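Local coordinates for 49 protein (Murid herpesvirus 4, PDB 6A4V) that probably interacts with the host poly(ADP-ribose) polymerase 1 and thereby helps the virus to replicate, at residues Val274-Leu285 with Glu300-Tyr311. Sequence-based numbering, arbitrary orientation.
Sequences VVWAKLSNLNHL and EILICLRGLQIY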
ATOM      1  N   VAL B 274     -30.821   2.270   7.960  1.00 95.83           N
ATOM      2  CA  VAL B 274     -29.474   2.477   7.391  1.00104.84           C
ATOM      3  C   VAL B 274     -28.637   1.181   7.482  1.00 93.01           C
ATOM      4  O   VAL B 274     -27.652   1.041   6.739  1.00 77.07           O
ATOM      5  CB  VAL B 274     -28.764   3.690   8.036  1.00108.57           C
ATOM      6  CG1 VAL B 274     -28.329   3.408   9.459  1.00113.60           C
ATOM      7  CG2 VAL B 274     -27.576   4.193   7.222  1.00112.90           C
ATOM      8  N   VAL B 275     -29.009   0.250   8.375  1.00 79.89           N
ATOM      9  CA  VAL B 275     -28.402  -1.089   8.413  1.00 81.70           C
ATOM     10  C   VAL B 275     -28.674  -1.793   7.078  1.00 76.12           C
ATOM     11  O   VAL B 275     -27.744  -2.142   6.346  1.00 71.49           O
ATOM     12  CB  VAL B 275     -28.920  -1.949   9.582  1.00 80.53           C
ATOM     13  CG1 VAL B 275     -28.373  -3.369   9.525  1.00 70.26           C
ATOM     14  CG2 VAL B 275     -28.599  -1.321  10.922  1.00 85.00           C
ATOM     15  N   TRP B 276     -29.960  -1.978   6.768  1.00 71.48           N
ATOM     16  CA  TRP B 276     -30.407  -2.691   5.563  1.00 78.62           C
ATOM     17  C   TRP B 276     -29.761  -2.107   4.299  1.00 69.98           C
ATOM     18  O   TRP B 276     -29.514  -2.849   3.334  1.00 66.47           O
ATOM     19  CB  TRP B 276     -31.939  -2.691   5.487  1.00 90.27           C
ATOM     20  CG  TRP B 276     -32.548  -3.612   6.502  1.00106.90           C
ATOM     21  CD1 TRP B 276     -33.296  -3.293   7.604  1.00106.71           C
ATOM     22  CD2 TRP B 276     -32.391  -5.037   6.522  1.00102.32           C
ATOM     23  NE1 TRP B 276     -33.637  -4.426   8.292  1.00102.81           N
ATOM     24  CE2 TRP B 276     -33.095  -5.512   7.651  1.00104.43           C
ATOM     25  CE3 TRP B 276     -31.729  -5.947   5.689  1.00 97.20           C
ATOM     26  CZ2 TRP B 276     -33.151  -6.870   7.960  1.00103.32           C
ATOM     27  CZ3 TRP B 276     -31.787  -7.287   5.994  1.00 97.28           C
ATOM     28  CH2 TRP B 276     -32.491  -7.737   7.114  1.00107.19           C
ATOM     29  N   ALA B 277     -29.460  -0.801   4.351  1.00 61.86           N
ATOM     30  CA  ALA B 277     -28.872  -0.008   3.266  1.00 57.23           C
ATOM     31  C   ALA B 277     -27.365  -0.238   3.101  1.00 58.79           C
ATOM     32  O   ALA B 277     -26.855  -0.385   1.974  1.00 57.26           O
ATOM     33  CB  ALA B 277     -29.136   1.453   3.543  1.00 59.47           C
ATOM     34  N   LYS B 278     -26.645  -0.113   4.218  1.00 48.52           N
ATOM     35  CA  LYS B 278     -25.273  -0.437   4.281  1.00 51.03           C
ATOM     36  C   LYS B 278     -25.109  -1.920   3.939  1.00 51.98           C
ATOM     37  O   LYS B 278     -24.213  -2.275   3.154  1.00 46.05           O
ATOM     38  CB  LYS B 278     -24.685  -0.042   5.640  1.00 54.97           C
ATOM     39  CG  LYS B 278     -24.485   1.458   5.810  1.00 61.94           C
ATOM     40  CD  LYS B 278     -23.758   1.901   7.084  1.00 63.73           C
ATOM     41  CE  LYS B 278     -23.658   3.412   7.205  1.00 72.15           C
ATOM     42  NZ  LYS B 278     -22.727   3.991   6.207  1.00 68.44           N
ATOM     43  N   LEU B 279     -26.055  -2.763   4.387  1.00 53.22           N
ATOM     44  CA  LEU B 279     -25.912  -4.137   4.125  1.00 44.95           C
ATOM     45  C   LEU B 279     -26.041  -4.387   2.630  1.00 43.21           C
ATOM     46  O   LEU B 279     -25.293  -5.144   2.103  1.00 30.30           O
ATOM     47  CB  LEU B 279     -26.892  -4.981   4.940  1.00 56.61           C
ATOM     48  CG  LEU B 279     -26.297  -5.572   6.210  1.00 61.87           C
ATOM     49  CD1 LEU B 279     -27.390  -6.237   7.027  1.00 72.42           C
ATOM     50  CD2 LEU B 279     -25.203  -6.570   5.856  1.00 65.79           C
ATOM     51  N   SER B 280     -26.934  -3.662   1.969  1.00 42.38           N
ATOM     52  CA  SER B 280     -27.181  -3.894   0.573  1.00 44.97           C
ATOM     53  C   SER B 280     -25.961  -3.419  -0.223  1.00 40.60           C
ATOM     54  O   SER B 280     -25.480  -4.089  -1.155  1.00 47.31           O
ATOM     55  CB  SER B 280     -28.446  -3.207   0.114  1.00 45.11           C
ATOM     56  OG  SER B 280     -28.656  -3.480  -1.265  1.00 65.68           O
ATOM     57  N   ASN B 281     -25.438  -2.292   0.226  1.00 38.83           N
ATOM     58  CA  ASN B 281     -24.230  -1.686  -0.307  1.00 40.62           C
ATOM     59  C   ASN B 281     -23.054  -2.672  -0.172  1.00 32.02           C
ATOM     60  O   ASN B 281     -22.339  -2.938  -1.150  1.00 33.82           O
ATOM     61  CB  ASN B 281     -23.991  -0.390   0.454  1.00 41.37           C
ATOM     62  CG  ASN B 281     -23.058   0.570  -0.241  1.00 42.83           C
ATOM     63  OD1 ASN B 281     -23.113   0.732  -1.465  1.00 40.31           O
ATOM     64  ND2 ASN B 281     -22.182   1.180   0.552  1.00 39.95           N
ATOM     65  N   LEU B 282     -22.881  -3.192   1.047  1.00 33.25           N
ATOM     66  CA  LEU B 282     -21.826  -4.138   1.376  1.00 37.53           C
ATOM     67  C   LEU B 282     -21.888  -5.309   0.416  1.00 37.39           C
ATOM     68  O   LEU B 282     -20.875  -5.825  -0.046  1.00 43.70           O
ATOM     69  CB  LEU B 282     -21.941  -4.657   2.822  1.00 38.56           C
ATOM     70  CG  LEU B 282     -20.813  -5.648   3.165  1.00 40.23           C
ATOM     71  CD1 LEU B 282     -19.485  -5.086   2.642  1.00 36.88           C
ATOM     72  CD2 LEU B 282     -20.700  -5.915   4.661  1.00 42.26           C
ATOM     73  N   ASN B 283     -23.117  -5.739   0.121  1.00 43.61           N
ATOM     74  CA  ASN B 283     -23.313  -6.933  -0.716  1.00 36.01           C
ATOM     75  C   ASN B 283     -22.866  -6.646  -2.151  1.00 37.69           C
ATOM     76  O   ASN B 283     -22.099  -7.424  -2.723  1.00 30.95           O
ATOM     77  CB  ASN B 283     -24.750  -7.449  -0.574  1.00 51.73           C
ATOM     78  CG  ASN B 283     -25.093  -8.422  -1.675  1.00 49.81           C
ATOM     79  OD1 ASN B 283     -24.554  -9.535  -1.704  1.00 46.59           O
ATOM     80  ND2 ASN B 283     -25.847  -7.924  -2.650  1.00 46.87           N
ATOM     81  N   HIS B 284     -23.276  -5.478  -2.699  1.00 36.75           N
ATOM     82  CA  HIS B 284     -22.867  -5.002  -4.062  1.00 42.09           C
ATOM     83  C   HIS B 284     -21.348  -4.913  -4.198  1.00 36.95           C
ATOM     84  O   HIS B 284     -20.770  -5.265  -5.234  1.00 44.32           O
ATOM     85  CB  HIS B 284     -23.456  -3.591  -4.334  1.00 46.09           C
ATOM     86  CG  HIS B 284     -24.926  -3.552  -4.564  1.00 53.17           C
ATOM     87  ND1 HIS B 284     -25.745  -2.604  -3.947  1.00 73.49           N
ATOM     88  CD2 HIS B 284     -25.730  -4.301  -5.355  1.00 54.46           C
ATOM     89  CE1 HIS B 284     -26.992  -2.767  -4.343  1.00 62.58           C
ATOM     90  NE2 HIS B 284     -27.012  -3.811  -5.206  1.00 70.50           N
ATOM     91  N   LEU B 285     -20.697  -4.419  -3.136  1.00 33.85           N
ATOM     92  CA  LEU B 285     -19.279  -4.320  -3.139  1.00 32.55           C
ATOM     93  C   LEU B 285     -18.614  -5.700  -3.251  1.00 34.86           C
ATOM     94  O   LEU B 285     -17.631  -5.856  -4.090  1.00 31.72           O
ATOM     95  CB  LEU B 285     -18.850  -3.554  -1.876  1.00 29.73           C
ATOM     96  CG  LEU B 285     -18.969  -2.028  -2.036  1.00 27.96           C
ATOM     97  CD1 LEU B 285     -18.849  -1.327  -0.718  1.00 32.96           C
ATOM     98  CD2 LEU B 285     -17.973  -1.509  -3.030  1.00 29.61           C
ATOM     99  N   GLU B 300     -13.402   1.090  -0.037  1.00 31.81           N
ATOM    100  CA  GLU B 300     -14.869   1.332   0.152  1.00 29.67           C
ATOM    101  C   GLU B 300     -15.506   0.367   1.157  1.00 28.52           C
ATOM    102  O   GLU B 300     -16.274   0.759   2.022  1.00 33.68           O
ATOM    103  CB  GLU B 300     -15.595   1.280  -1.182  1.00 28.29           C
ATOM    104  CG  GLU B 300     -16.731   2.260  -1.176  1.00 27.73           C
ATOM    105  CD  GLU B 300     -17.531   2.192  -2.437  1.00 31.41           C
ATOM    106  OE1 GLU B 300     -16.867   2.145  -3.582  1.00 28.94           O
ATOM    107  OE2 GLU B 300     -18.773   2.132  -2.246  1.00 37.44           O
ATOM    108  N   ILE B 301     -15.150  -0.908   1.084  1.00 29.35           N
ATOM    109  CA  ILE B 301     -15.704  -1.856   2.039  1.00 27.49           C
ATOM    110  C   ILE B 301     -15.359  -1.470   3.478  1.00 30.73           C
ATOM    111  O   ILE B 301     -16.192  -1.568   4.327  1.00 38.60           O
ATOM    112  CB  ILE B 301     -15.235  -3.274   1.707  1.00 25.61           C
ATOM    113  CG1 ILE B 301     -15.871  -3.803   0.435  1.00 27.46           C
ATOM    114  CG2 ILE B 301     -15.480  -4.204   2.850  1.00 27.40           C
ATOM    115  CD1 ILE B 301     -15.107  -4.994  -0.115  1.00 25.52           C
ATOM    116  N   LEU B 302     -14.108  -1.117   3.752  1.00 36.84           N
ATOM    117  CA  LEU B 302     -13.674  -0.721   5.091  1.00 36.64           C
ATOM    118  C   LEU B 302     -14.557   0.390   5.626  1.00 37.50           C
ATOM    119  O   LEU B 302     -14.978   0.340   6.753  1.00 41.86           O
ATOM    120  CB  LEU B 302     -12.211  -0.242   5.034  1.00 37.61           C
ATOM    121  CG  LEU B 302     -11.208  -1.369   5.173  1.00 42.19           C
ATOM    122  CD1 LEU B 302      -9.888  -1.078   4.491  1.00 49.80           C
ATOM    123  CD2 LEU B 302     -11.048  -1.729   6.649  1.00 52.41           C
ATOM    124  N   ILE B 303     -14.785   1.427   4.816  1.00 36.83           N
ATOM    125  CA  ILE B 303     -15.487   2.544   5.334  1.00 41.60           C
ATOM    126  C   ILE B 303     -16.896   2.054   5.671  1.00 35.67           C
ATOM    127  O   ILE B 303     -17.437   2.332   6.759  1.00 47.07           O
ATOM    128  CB  ILE B 303     -15.431   3.802   4.420  1.00 44.12           C
ATOM    129  CG1 ILE B 303     -15.614   5.051   5.269  1.00 40.88           C
ATOM    130  CG2 ILE B 303     -16.463   3.814   3.285  1.00 43.60           C
ATOM    131  CD1 ILE B 303     -14.580   5.166   6.373  1.00 50.56           C
ATOM    132  N   CYS B 304     -17.404   1.173   4.827  1.00 43.32           N
ATOM    133  CA  CYS B 304     -18.733   0.628   4.959  1.00 36.17           C
ATOM    134  C   CYS B 304     -18.876  -0.317   6.171  1.00 34.49           C
ATOM    135  O   CYS B 304     -19.887  -0.336   6.921  1.00 30.67           O
ATOM    136  CB  CYS B 304     -19.119  -0.025   3.641  1.00 45.03           C
ATOM    137  SG  CYS B 304     -20.670  -0.939   3.757  1.00 50.26           S
ATOM    138  N   LEU B 305     -17.888  -1.145   6.438  1.00 35.70           N
ATOM    139  CA  LEU B 305     -17.971  -1.930   7.663  1.00 29.88           C
ATOM    140  C   LEU B 305     -17.932  -1.001   8.892  1.00 35.31           C
ATOM    141  O   LEU B 305     -18.712  -1.166   9.809  1.00 45.75           O
ATOM    142  CB  LEU B 305     -16.787  -2.883   7.645  1.00 32.83           C
ATOM    143  CG  LEU B 305     -16.840  -3.954   6.574  1.00 32.83           C
ATOM    144  CD1 LEU B 305     -15.542  -4.714   6.548  1.00 31.95           C
ATOM    145  CD2 LEU B 305     -18.007  -4.896   6.837  1.00 31.66           C
ATOM    146  N   ARG B 306     -17.011  -0.048   8.928  1.00 42.45           N
ATOM    147  CA  ARG B 306     -16.953   0.980  10.015  1.00 53.72           C
ATOM    148  C   ARG B 306     -18.340   1.636  10.177  1.00 52.67           C
ATOM    149  O   ARG B 306     -18.910   1.696  11.289  1.00 47.84           O
ATOM    150  CB  ARG B 306     -15.891   2.053   9.728  1.00 58.43           C
ATOM    151  CG  ARG B 306     -15.022   2.427  10.928  1.00 68.15           C
ATOM    152  CD  ARG B 306     -14.530   3.883  10.968  1.00 86.03           C
ATOM    153  NE  ARG B 306     -13.398   4.249  10.102  1.00 85.50           N
ATOM    154  CZ  ARG B 306     -12.943   5.502   9.901  1.00 96.81           C
ATOM    155  NH1 ARG B 306     -13.501   6.545  10.502  1.00 92.77           N
ATOM    156  NH2 ARG B 306     -11.924   5.713   9.082  1.00 94.87           N
ATOM    157  N   GLY B 307     -18.913   2.107   9.063  1.00 44.03           N
ATOM    158  CA  GLY B 307     -20.291   2.657   9.123  1.00 44.14           C
ATOM    159  C   GLY B 307     -21.240   1.726   9.877  1.00 47.85           C
ATOM    160  O   GLY B 307     -22.082   2.175  10.619  1.00 56.77           O
ATOM    161  N   LEU B 308     -21.120   0.421   9.632  1.00 48.25           N
ATOM    162  CA  LEU B 308     -22.070  -0.576  10.098  1.00 50.64           C
ATOM    163  C   LEU B 308     -21.911  -0.804  11.609  1.00 44.02           C
ATOM    164  O   LEU B 308     -22.894  -0.881  12.321  1.00 54.62           O
ATOM    165  CB  LEU B 308     -21.875  -1.864   9.285  1.00 46.74           C
ATOM    166  CG  LEU B 308     -22.791  -1.990   8.072  1.00 45.46           C
ATOM    167  CD1 LEU B 308     -22.278  -3.046   7.084  1.00 49.21           C
ATOM    168  CD2 LEU B 308     -24.188  -2.321   8.512  1.00 45.45           C
ATOM    169  N   GLN B 309     -20.672  -0.913  12.069  1.00 43.81           N
ATOM    170  CA  GLN B 309     -20.295  -0.853  13.461  1.00 47.48           C
ATOM    171  C   GLN B 309     -20.864   0.418  14.103  1.00 57.74           C
ATOM    172  O   GLN B 309     -21.372   0.388  15.215  1.00 66.69           O
ATOM    173  CB  GLN B 309     -18.768  -0.874  13.635  1.00 48.69           C
ATOM    174  CG  GLN B 309     -18.202  -2.280  13.813  1.00 60.91           C
ATOM    175  CD  GLN B 309     -16.693  -2.401  13.817  1.00 71.47           C
ATOM    176  OE1 GLN B 309     -16.149  -3.481  14.053  1.00 64.31           O
ATOM    177  NE2 GLN B 309     -15.993  -1.306  13.549  1.00 75.00           N
ATOM    178  N   ILE B 310     -20.712   1.559  13.441  1.00 67.27           N
ATOM    179  CA  ILE B 310     -21.053   2.753  14.130  1.00 69.21           C
ATOM    180  C   ILE B 310     -22.557   2.691  14.392  1.00 74.53           C
ATOM    181  O   ILE B 310     -22.968   2.856  15.512  1.00 53.91           O
ATOM    182  CB  ILE B 310     -20.583   4.021  13.388  1.00 70.65           C
ATOM    183  CG1 ILE B 310     -19.074   4.243  13.548  1.00 75.45           C
ATOM    184  CG2 ILE B 310     -21.379   5.254  13.815  1.00 59.41           C
ATOM    185  CD1 ILE B 310     -18.519   3.926  14.926  1.00 69.67           C
ATOM    186  N   TYR B 311     -23.350   2.353  13.374  1.00 80.25           N
ATOM    187  CA  TYR B 311     -24.787   2.308  13.560  1.00 83.74           C
ATOM    188  C   TYR B 311     -25.200   1.263  14.618  1.00 87.96           C
ATOM    189  O   TYR B 311     -25.891   1.636  15.573  1.00 88.02           O
ATOM    190  CB  TYR B 311     -25.525   2.072  12.244  1.00 90.39           C
ATOM    191  CG  TYR B 311     -26.981   2.453  12.335  1.00112.55           C
ATOM    192  CD1 TYR B 311     -27.970   1.487  12.446  1.00117.04           C
ATOM    193  CD2 TYR B 311     -27.370   3.787  12.380  1.00119.06           C
ATOM    194  CE1 TYR B 311     -29.311   1.831  12.544  1.00119.20           C
ATOM    195  CE2 TYR B 311     -28.705   4.150  12.487  1.00116.55           C
ATOM    196  CZ  TYR B 311     -29.679   3.167  12.563  1.00114.41           C
ATOM    197  OH  TYR B 311     -30.993   3.512  12.640  1.00 89.75           O
TER
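Leu282 reaches from helix 274-285 into a hole between Ile301, Cys304, Leu305 and Leu308, and around this knob the packing is tight. Its CG stands opposite the backbone nitrogen (chi1 -180°), which carries the two methyls across the gap and divides them: Leu282 CD2 lies 3.6 Å from Leu305 CD2 and also meets Leu308 CD1, while CD1 rests on Ile301 CG2, the two side chains crossing at roughly a right angle. Cys304 packs against the base of the knob, its SG 4.0 Å from Leu282 CB and in van der Waals reach of the Lys278 carbonyl oxygen. One turn on, Leu285 and Ile301 run past each other in opposite senses, Leu285 CB 3.8 Å from Ile301 CG1. Leu282 is thus a single knob in a hole of an antiparallel helix pair: the axes, 9.9 Å apart, are inclined at 159°, and the two helices follow one another in the chain as a helical hairpin within a predominantly helical protein. Helix 61-85 backs the apolar side through Cys73, against which Ile301 packs. Polar chains border the other side. Lys278 lays its aliphatic part over the second helix, Lys278 CB 3.6 Å from Leu308 CG and Lys278 CD 3.8 Å from Gly307 C; the chain then bends at its last torsion (chi4 -70°), the missing side chain of Gly307 leaves room for the amino end, and NZ forms a salt bridge with Glu206 of the second subunit. Glu300 lays its carboxylate across Leu285, Glu300 CD being 3.8 Å from Leu285 CD2, and pairs through OE2 with Arg99 of that same subunit, so this flank belongs to the dimer interface. At the far end the contact runs out to solvent at Tyr311, whose poorly ordered ring Val275 CG2 approaches obliquely.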